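Local coordinates for DNA mismatch repair protein PMS1 (Saccharomyces cerevisiae, PDB 3H4L) that takes part in DNA mismatch repair, binding ATP in its N-terminal region and probably hydrolysing it as other GHKL-family ATPases do, at residues Arg16-Gln21 with Ala75-Thr80; Ile45-Lys50 with Thr176-Tyr181; Asn302-Thr307 with Thr353-Tyr358. All blocks are in the same frame, centred on the assembly; numbering follows the deposited sequence.

Contact 1. Residues Arg16-Gln21 with Ala75-Thr80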
loop_
_atom_site.group_PDB
_atom_site.type_symbol
_atom_site.label_atom_id
_atom_site.label_comp_id
_atom_site.label_asym_id
_atom_site.label_seq_id
_atom_site.Cartn_x
_atom_site.Cartn_y
_atom_site.Cartn_z
ATOM N N ARG B 16 10.639 -23.463 20.868
ATOM C CA ARG B 16 9.713 -22.354 20.659
ATOM C C ARG B 16 10.321 -21.024 21.073
ATOM O O ARG B 16 10.308 -20.045 20.317
ATOM C CB ARG B 16 8.443 -22.586 21.470
ATOM C CG ARG B 16 7.225 -21.913 20.885
ATOM C CD ARG B 16 6.004 -22.064 21.775
ATOM N NE ARG B 16 6.045 -21.085 22.845
ATOM C CZ ARG B 16 6.333 -21.365 24.107
ATOM N NH1 ARG B 16 6.598 -22.614 24.461
ATOM N NH2 ARG B 16 6.382 -20.380 25.001
ATOM N N ILE B 17 10.836 -21.003 22.296
ATOM C CA ILE B 17 11.454 -19.826 22.881
ATOM C C ILE B 17 12.699 -19.389 22.112
ATOM O O ILE B 17 12.851 -18.203 21.804
ATOM C CB ILE B 17 11.808 -20.104 24.360
ATOM C CG1 ILE B 17 10.512 -20.339 25.143
ATOM C CG2 ILE B 17 12.609 -18.945 24.965
ATOM C CD1 ILE B 17 10.747 -20.822 26.548
ATOM N N THR B 18 13.580 -20.337 21.796
ATOM C CA THR B 18 14.806 -20.026 21.065
ATOM C C THR B 18 14.489 -19.455 19.692
ATOM O O THR B 18 15.050 -18.434 19.293
ATOM C CB THR B 18 15.669 -21.264 20.839
ATOM O OG1 THR B 18 15.851 -21.952 22.078
ATOM C CG2 THR B 18 17.031 -20.867 20.283
ATOM N N SER B 19 13.596 -20.112 18.960
ATOM C CA SER B 19 13.270 -19.606 17.637
ATOM C C SER B 19 12.647 -18.209 17.792
ATOM O O SER B 19 12.755 -17.370 16.903
ATOM C CB SER B 19 12.353 -20.587 16.888
ATOM O OG SER B 19 11.112 -20.731 17.537
ATOM N N GLY B 20 12.041 -17.956 18.949
ATOM C CA GLY B 20 11.461 -16.649 19.221
ATOM C C GLY B 20 12.566 -15.614 19.392
ATOM O O GLY B 20 12.363 -14.427 19.181
ATOM N N GLN B 21 13.752 -16.063 19.779
ATOM C CA GLN B 21 14.885 -15.163 19.946
ATOM C C GLN B 21 15.494 -14.887 18.571
ATOM O O GLN B 21 16.212 -13.892 18.376
ATOM C CB GLN B 21 15.946 -15.796 20.846
ATOM C CG GLN B 21 15.596 -15.840 22.321
ATOM C CD GLN B 21 16.573 -16.702 23.107
ATOM O OE1 GLN B 21 17.738 -16.850 22.714
ATOM N NE2 GLN B 21 16.110 -17.268 24.225
ATOM N N ALA B 75 14.086 -27.149 6.973
ATOM C CA ALA B 75 13.803 -26.431 8.215
ATOM C C ALA B 75 14.055 -27.176 9.534
ATOM O O ALA B 75 13.568 -26.759 10.581
ATOM C CB ALA B 75 12.366 -25.915 8.186
ATOM N N LEU B 76 14.809 -28.264 9.496
ATOM C CA LEU B 76 15.099 -28.999 10.716
ATOM C C LEU B 76 16.213 -28.303 11.483
ATOM O O LEU B 76 17.077 -27.655 10.882
ATOM C CB LEU B 76 15.560 -30.424 10.394
ATOM C CG LEU B 76 14.575 -31.413 9.761
ATOM C CD1 LEU B 76 15.308 -32.699 9.431
ATOM C CD2 LEU B 76 13.420 -31.690 10.707
ATOM N N LYS B 77 16.189 -28.430 12.810
ATOM C CA LYS B 77 17.248 -27.867 13.638
ATOM C C LYS B 77 18.371 -28.900 13.713
ATOM O O LYS B 77 18.116 -30.100 13.817
ATOM C CB LYS B 77 16.743 -27.543 15.043
ATOM C CG LYS B 77 16.382 -26.074 15.216
ATOM C CD LYS B 77 15.980 -25.720 16.632
ATOM C CE LYS B 77 15.732 -24.231 16.721
ATOM N NZ LYS B 77 15.033 -23.850 17.960
ATOM N N HIS B 78 19.611 -28.433 13.655
ATOM C CA HIS B 78 20.756 -29.322 13.693
ATOM C C HIS B 78 21.105 -29.770 15.108
ATOM O O HIS B 78 21.389 -28.948 15.971
ATOM C CB HIS B 78 21.961 -28.627 13.040
ATOM C CG HIS B 78 23.163 -29.509 12.882
ATOM N ND1 HIS B 78 24.182 -29.556 13.809
ATOM C CD2 HIS B 78 23.510 -30.380 11.903
ATOM C CE1 HIS B 78 25.106 -30.412 13.407
ATOM N NE2 HIS B 78 24.722 -30.925 12.252
ATOM N N TYR B 79 21.077 -31.082 15.331
ATOM C CA TYR B 79 21.417 -31.674 16.626
ATOM C C TYR B 79 22.363 -32.864 16.386
ATOM O O TYR B 79 21.997 -33.810 15.672
ATOM C CB TYR B 79 20.176 -32.222 17.335
ATOM C CG TYR B 79 19.022 -31.270 17.583
ATOM C CD1 TYR B 79 17.728 -31.623 17.193
ATOM C CD2 TYR B 79 19.198 -30.069 18.277
ATOM C CE1 TYR B 79 16.632 -30.817 17.488
ATOM C CE2 TYR B 79 18.102 -29.244 18.581
ATOM C CZ TYR B 79 16.816 -29.627 18.184
ATOM O OH TYR B 79 15.707 -28.842 18.473
ATOM N N THR B 80 23.562 -32.830 16.975
ATOM C CA THR B 80 24.523 -33.930 16.825
ATOM C C THR B 80 23.769 -35.240 17.001
ATOM O O THR B 80 23.857 -36.149 16.177
ATOM C CB THR B 80 25.641 -33.860 17.903
ATOM O OG1 THR B 80 26.527 -32.780 17.607
ATOM C CG2 THR B 80 26.449 -35.149 17.952
#
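A single lysine reaches from a loop to a helix: Lys77 lays the end of its side chain against Thr18 and Ser19 in the ATPase region, far from the centre of the chain. The helix is 11-22, near the start of the chain; the loop runs between strand 56-61 and helix 80-83, beside the nucleotide pocket and probably in the region that forms the ATP lid of GHKL enzymes. The backbones stay well apart, with 10.0 Å between Ser19 CA and Lys77 CA, and the lysine spans the gap because its chain is fully extended beyond CG. The ammonium group comes end-on against the side of the helix, Lys77 NZ being 3.9 Å from Thr18 CB. Lys77 NZ also lies 4.1 Å from Ser19 N, so it meets the helix at van der Waals distance and makes no hydrogen bond to either residue. Its polar partner is His15 ND1, one turn earlier on the same helix. The two hydroxyls are engaged locally: Thr18 OG1 sits beside its own backbone N (chi1 -51°) and bonds Val14 O, and Ser19 OG can give its proton to His15 O, with Arg16 O a second acceptor within reach. Ser19 also packs on Ser104 and Lys77 on Ser103, both in helix 101-107, which backs the junction. The bond to His15 ND1 is consistent with a neutral imidazole whose ND1 accepts from the ammonium group, and the nearby positive charge would probably disfavour protonation of that ring.

Contact 2. Residues Ile45-Lys50 with Thr176-Tyr181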
loop_
_atom_site.group_PDB
_atom_site.type_symbol
_atom_site.label_atom_id
_atom_site.label_comp_id
_atom_site.label_asym_id
_atom_site.label_seq_id
_atom_site.Cartn_x
_atom_site.Cartn_y
_atom_site.Cartn_z
ATOM N N ILE B 45 11.487 -9.729 -6.910
ATOM C CA ILE B 45 11.002 -10.067 -5.583
ATOM C C ILE B 45 9.697 -9.376 -5.255
ATOM O O ILE B 45 9.593 -8.153 -5.279
ATOM C CB ILE B 45 12.039 -9.730 -4.516
ATOM C CG1 ILE B 45 13.294 -10.573 -4.761
ATOM C CG2 ILE B 45 11.468 -10.015 -3.135
ATOM C CD1 ILE B 45 14.444 -10.245 -3.859
ATOM N N GLU B 46 8.702 -10.184 -4.935
ATOM C CA GLU B 46 7.384 -9.685 -4.628
ATOM C C GLU B 46 7.032 -10.089 -3.211
ATOM O O GLU B 46 7.222 -11.242 -2.823
ATOM C CB GLU B 46 6.380 -10.278 -5.615
ATOM C CG GLU B 46 4.976 -9.739 -5.501
ATOM C CD GLU B 46 4.033 -10.471 -6.422
ATOM O OE1 GLU B 46 4.379 -10.606 -7.623
ATOM O OE2 GLU B 46 2.961 -10.913 -5.951
ATOM N N ILE B 47 6.514 -9.125 -2.453
ATOM C CA ILE B 47 6.148 -9.321 -1.061
ATOM C C ILE B 47 4.701 -8.910 -0.868
ATOM O O ILE B 47 4.317 -7.780 -1.169
ATOM C CB ILE B 47 7.048 -8.462 -0.163
ATOM C CG1 ILE B 47 8.516 -8.800 -0.436
ATOM C CG2 ILE B 47 6.716 -8.683 1.290
ATOM C CD1 ILE B 47 9.477 -7.931 0.318
ATOM N N ILE B 48 3.898 -9.838 -0.368
ATOM C CA ILE B 48 2.495 -9.574 -0.146
ATOM C C ILE B 48 2.140 -9.714 1.334
ATOM O O ILE B 48 2.303 -10.777 1.924
ATOM C CB ILE B 48 1.645 -10.533 -1.001
ATOM C CG1 ILE B 48 1.894 -10.237 -2.481
ATOM C CG2 ILE B 48 0.181 -10.369 -0.697
ATOM C CD1 ILE B 48 1.112 -11.129 -3.431
ATOM N N PHE B 49 1.672 -8.620 1.930
ATOM C CA PHE B 49 1.274 -8.607 3.339
ATOM C C PHE B 49 -0.233 -8.726 3.469
ATOM O O PHE B 49 -0.967 -8.103 2.698
ATOM C CB PHE B 49 1.658 -7.280 4.020
ATOM C CG PHE B 49 3.134 -7.087 4.219
ATOM C CD1 PHE B 49 3.916 -6.535 3.223
ATOM C CD2 PHE B 49 3.732 -7.444 5.408
ATOM C CE1 PHE B 49 5.266 -6.343 3.413
ATOM C CE2 PHE B 49 5.079 -7.255 5.601
ATOM C CZ PHE B 49 5.848 -6.703 4.605
ATOM N N LYS B 50 -0.702 -9.516 4.430
ATOM C CA LYS B 50 -2.138 -9.596 4.666
ATOM C C LYS B 50 -2.363 -8.939 6.019
ATOM O O LYS B 50 -1.767 -9.317 7.027
ATOM C CB LYS B 50 -2.640 -11.031 4.637
ATOM C CG LYS B 50 -2.738 -11.573 3.216
ATOM C CD LYS B 50 -3.709 -12.750 3.102
ATOM C CE LYS B 50 -3.737 -13.295 1.671
ATOM N NZ LYS B 50 -4.687 -14.437 1.510
ATOM N N THR B 176 10.825 0.490 6.056
ATOM C CA THR B 176 12.121 1.151 5.998
ATOM C C THR B 176 13.169 0.159 5.518
ATOM O O THR B 176 13.972 0.464 4.642
ATOM C CB THR B 176 12.523 1.655 7.369
ATOM O OG1 THR B 176 11.531 2.569 7.838
ATOM C CG2 THR B 176 13.860 2.356 7.301
ATOM N N VAL B 177 13.147 -1.031 6.099
ATOM C CA VAL B 177 14.083 -2.075 5.737
ATOM C C VAL B 177 13.869 -2.542 4.303
ATOM O O VAL B 177 14.825 -2.898 3.616
ATOM C CB VAL B 177 13.944 -3.271 6.678
ATOM C CG1 VAL B 177 14.585 -4.513 6.063
ATOM C CG2 VAL B 177 14.582 -2.938 8.003
ATOM N N ILE B 178 12.623 -2.560 3.845
ATOM C CA ILE B 178 12.390 -2.993 2.478
ATOM C C ILE B 178 12.931 -1.912 1.536
ATOM O O ILE B 178 13.496 -2.222 0.478
ATOM C CB ILE B 178 10.881 -3.277 2.212
ATOM C CG1 ILE B 178 10.486 -4.611 2.852
ATOM C CG2 ILE B 178 10.610 -3.348 0.720
ATOM C CD1 ILE B 178 8.999 -4.935 2.766
ATOM N N GLN B 179 12.788 -0.647 1.932
ATOM C CA GLN B 179 13.298 0.453 1.115
ATOM C C GLN B 179 14.814 0.315 0.977
ATOM O O GLN B 179 15.373 0.549 -0.108
ATOM C CB GLN B 179 12.936 1.802 1.743
ATOM C CG GLN B 179 11.429 2.054 1.811
ATOM C CD GLN B 179 11.066 3.269 2.639
ATOM O OE1 GLN B 179 11.544 3.435 3.757
ATOM N NE2 GLN B 179 10.204 4.122 2.099
ATOM N N GLY B 180 15.476 -0.092 2.063
ATOM C CA GLY B 180 16.919 -0.270 2.023
ATOM C C GLY B 180 17.364 -1.289 0.975
ATOM O O GLY B 180 18.282 -1.049 0.193
ATOM N N TYR B 181 16.704 -2.437 0.947
ATOM C CA TYR B 181 17.059 -3.468 -0.010
ATOM C C TYR B 181 16.784 -3.014 -1.443
ATOM O O TYR B 181 17.541 -3.318 -2.365
ATOM C CB TYR B 181 16.255 -4.736 0.272
ATOM C CG TYR B 181 16.764 -5.611 1.403
ATOM C CD1 TYR B 181 17.880 -6.427 1.227
ATOM C CD2 TYR B 181 16.081 -5.674 2.627
ATOM C CE1 TYR B 181 18.300 -7.287 2.226
ATOM C CE2 TYR B 181 16.492 -6.527 3.631
ATOM C CZ TYR B 181 17.603 -7.337 3.427
ATOM O OH TYR B 181 18.011 -8.212 4.420
#
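The helix that carries Ile178 toward Ile47 and Phe49 is tied by the backbone bond from Gly180 N to Thr176 O, 3.0 Å long, and one residue on by Tyr181 N to Val177 O at 3.3 Å. Everything that crosses to strand 44-50 is apolar and converges on one methyl group. Ile178 and Ile47 point at each other tip to tip, their CD1 atoms 3.9 Å apart. The same Ile178 CD1 stands at the rim of the Phe49 ring, close to the ring plane and 4.0 Å from CE1, with CZ hardly farther. In Ile178, CG1 lies anti to the carbonyl carbon (chi1 -76°), and the extended second torsion carries CD1 off the helix into the angle between its two partners. This is the helix layer over the mixed sheet of the GHKL (Bergerat) fold: helix 167-184 lies beside helix 26-39, with Tyr181 packed on Val34 and Ile38 and its OH bonded to Asp35 OD1. Within the sheet, the backbone of Ile47 is hydrogen-bonded to Ser191 and Trp193 of strand 189-195. Phe171, a little earlier on helix 167-184, meets the Phe49 ring edge-to-face.

Contact 3. Residues Asn302-Thr307 with Thr353-Tyr358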
loop_
_atom_site.group_PDB
_atom_site.type_symbol
_atom_site.label_atom_id
_atom_site.label_comp_id
_atom_site.label_asym_id
_atom_site.label_seq_id
_atom_site.Cartn_x
_atom_site.Cartn_y
_atom_site.Cartn_z
ATOM N N ASN B 302 27.216 11.984 10.513
ATOM C CA ASN B 302 26.471 12.990 11.260
ATOM C C ASN B 302 27.296 14.164 11.765
ATOM O O ASN B 302 26.932 15.318 11.546
ATOM C CB ASN B 302 25.745 12.335 12.438
ATOM C CG ASN B 302 24.642 11.394 11.989
ATOM O OD1 ASN B 302 23.769 11.770 11.202
ATOM N ND2 ASN B 302 24.669 10.166 12.498
ATOM N N GLU B 303 28.402 13.879 12.441
ATOM C CA GLU B 303 29.235 14.948 12.977
ATOM C C GLU B 303 29.799 15.843 11.872
ATOM O O GLU B 303 29.644 17.068 11.913
ATOM C CB GLU B 303 30.363 14.358 13.826
ATOM C CG GLU B 303 31.405 13.585 13.058
ATOM C CD GLU B 303 32.207 12.676 13.961
ATOM O OE1 GLU B 303 33.230 12.122 13.496
ATOM O OE2 GLU B 303 31.800 12.511 15.135
ATOM N N VAL B 304 30.441 15.224 10.885
ATOM C CA VAL B 304 31.019 15.953 9.760
ATOM C C VAL B 304 29.980 16.847 9.098
ATOM O O VAL B 304 30.306 17.923 8.609
ATOM C CB VAL B 304 31.570 14.988 8.691
ATOM C CG1 VAL B 304 32.171 15.777 7.538
ATOM C CG2 VAL B 304 32.608 14.065 9.309
ATOM N N TYR B 305 28.729 16.394 9.080
ATOM C CA TYR B 305 27.646 17.163 8.470
ATOM C C TYR B 305 27.222 18.333 9.356
ATOM O O TYR B 305 26.914 19.418 8.860
ATOM C CB TYR B 305 26.430 16.272 8.212
ATOM C CG TYR B 305 25.306 16.983 7.492
ATOM C CD1 TYR B 305 25.348 17.176 6.113
ATOM C CD2 TYR B 305 24.212 17.489 8.195
ATOM C CE1 TYR B 305 24.330 17.852 5.450
ATOM C CE2 TYR B 305 23.190 18.169 7.544
ATOM C CZ TYR B 305 23.254 18.348 6.171
ATOM O OH TYR B 305 22.251 19.038 5.520
ATOM N N LYS B 306 27.191 18.097 10.667
ATOM C CA LYS B 306 26.813 19.131 11.623
ATOM C C LYS B 306 27.658 20.379 11.368
ATOM O O LYS B 306 27.135 21.485 11.222
ATOM C CB LYS B 306 27.034 18.627 13.049
ATOM N N THR B 307 28.970 20.182 11.294
ATOM C CA THR B 307 29.894 21.282 11.071
ATOM C C THR B 307 29.491 22.194 9.916
ATOM O O THR B 307 29.946 23.331 9.842
ATOM C CB THR B 307 31.327 20.762 10.822
ATOM O OG1 THR B 307 31.370 20.035 9.588
ATOM C CG2 THR B 307 31.767 19.845 11.961
ATOM N N THR B 353 37.749 13.158 4.016
ATOM C CA THR B 353 37.395 13.062 2.595
ATOM C C THR B 353 35.989 13.593 2.337
ATOM O O THR B 353 35.737 14.244 1.320
ATOM C CB THR B 353 37.466 11.605 2.073
ATOM O OG1 THR B 353 38.832 11.175 2.007
ATOM C CG2 THR B 353 36.856 11.513 0.684
ATOM N N LEU B 354 35.075 13.304 3.257
ATOM C CA LEU B 354 33.706 13.773 3.122
ATOM C C LEU B 354 33.697 15.268 3.422
ATOM O O LEU B 354 33.180 16.068 2.644
ATOM C CB LEU B 354 32.785 13.035 4.101
ATOM C CG LEU B 354 31.318 13.466 4.024
ATOM C CD1 LEU B 354 30.759 13.078 2.664
ATOM C CD2 LEU B 354 30.516 12.820 5.139
ATOM N N SER B 355 34.286 15.630 4.559
ATOM C CA SER B 355 34.366 17.023 4.983
ATOM C C SER B 355 34.821 17.903 3.824
ATOM O O SER B 355 34.158 18.878 3.468
ATOM C CB SER B 355 35.351 17.159 6.151
ATOM O OG SER B 355 35.400 18.495 6.628
ATOM N N ASP B 356 35.953 17.544 3.229
ATOM C CA ASP B 356 36.486 18.304 2.114
ATOM C C ASP B 356 35.575 18.209 0.888
ATOM O O ASP B 356 35.683 19.020 -0.031
ATOM C CB ASP B 356 37.906 17.823 1.789
ATOM C CG ASP B 356 38.013 17.198 0.417
ATOM O OD1 ASP B 356 37.189 16.311 0.094
ATOM O OD2 ASP B 356 38.930 17.591 -0.333
ATOM N N TYR B 357 34.689 17.214 0.868
ATOM C CA TYR B 357 33.743 17.052 -0.238
ATOM C C TYR B 357 32.672 18.123 -0.070
ATOM O O TYR B 357 32.195 18.704 -1.048
ATOM C CB TYR B 357 33.081 15.669 -0.200
ATOM C CG TYR B 357 31.717 15.601 -0.878
ATOM C CD1 TYR B 357 31.605 15.348 -2.247
ATOM C CD2 TYR B 357 30.539 15.801 -0.146
ATOM C CE1 TYR B 357 30.361 15.292 -2.871
ATOM C CE2 TYR B 357 29.291 15.749 -0.763
ATOM C CZ TYR B 357 29.209 15.492 -2.127
ATOM O OH TYR B 357 27.976 15.421 -2.751
ATOM N N TYR B 358 32.287 18.364 1.180
ATOM C CA TYR B 358 31.284 19.376 1.479
ATOM C C TYR B 358 31.871 20.775 1.279
ATOM O O TYR B 358 31.205 21.650 0.726
ATOM C CB TYR B 358 30.759 19.205 2.909
ATOM C CG TYR B 358 29.603 18.225 3.021
ATOM C CD1 TYR B 358 29.645 17.155 3.926
ATOM C CD2 TYR B 358 28.457 18.381 2.237
ATOM C CE1 TYR B 358 28.572 16.270 4.047
ATOM C CE2 TYR B 358 27.379 17.506 2.350
ATOM C CZ TYR B 358 27.440 16.454 3.256
ATOM O OH TYR B 358 26.361 15.608 3.379
#
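Tyr305 and Tyr358 meet as an offset edge-to-face pair, the edge of Tyr305 turned toward the face of Tyr358. They join two nearly parallel helices, 295-306 and 343-362, in the second, ribosomal S5-like domain of the fragment. The local axes pass 9.7 Å apart and cross at -29°. Between the rings the planes stand at 66° and the centroids are 5.6 Å apart. Tyr305 CD1 does most of the touching: it lies 3.6 Å from Tyr358 CZ and 3.3 Å from Tyr358 OH, and this hydroxyl lies near the plane of the Tyr305 ring. Tyr358 OH is bonded to Ser269 O at the end of strand 261-269, while Tyr305 OH has a weak bond to Gln270 O, so the two phenols reach consecutive backbone carbonyls. An alanine in place of Tyr358 is likely to strip the Tyr305 edge of its aromatic partner, open a gap between the helices and leave Ser269 O without this donor. Alongside the rings, Val304 forms the other half of the interface. Val304 CG1, anti to the backbone N (chi1 -180°), is swung toward the opposite helix and settles on its backbone, 3.6 Å from Ser355 CA. Val304 CG1 is also 4.2 Å from CD2 of Leu354, the residue before Ser355 on helix 343-362. Here the backbones come close, the CA atoms of Val304 and Ser355 lying 5.9 Å apart. Val304 O, for its part, accepts Thr307 OG1 at 2.6 Å, the hydroxyl standing above the carbonyl plane.

How the contacts relate
Contacts 1 and 2 belong to the nucleotide-binding part of the chain, their segments alternating along the sequence and their centres 25 Å apart. A bound ANP lies at some distance from both: about 10 Å from the side chain of Lys77 and about 11 Å from that of Ile47. Neither contact supplies a residue to the pocket itself. Contact 3 follows later in the chain, in the second domain, with its centre 32 Å from that of contact 2. Contacts 1 and 3, 45 Å apart between centres, lie on opposite sides of the chain's centre. No two of the three touch. Between subunits there is a link: His78 of the second subunit, from the 75-80 range, packs on Gln179 in contact 2.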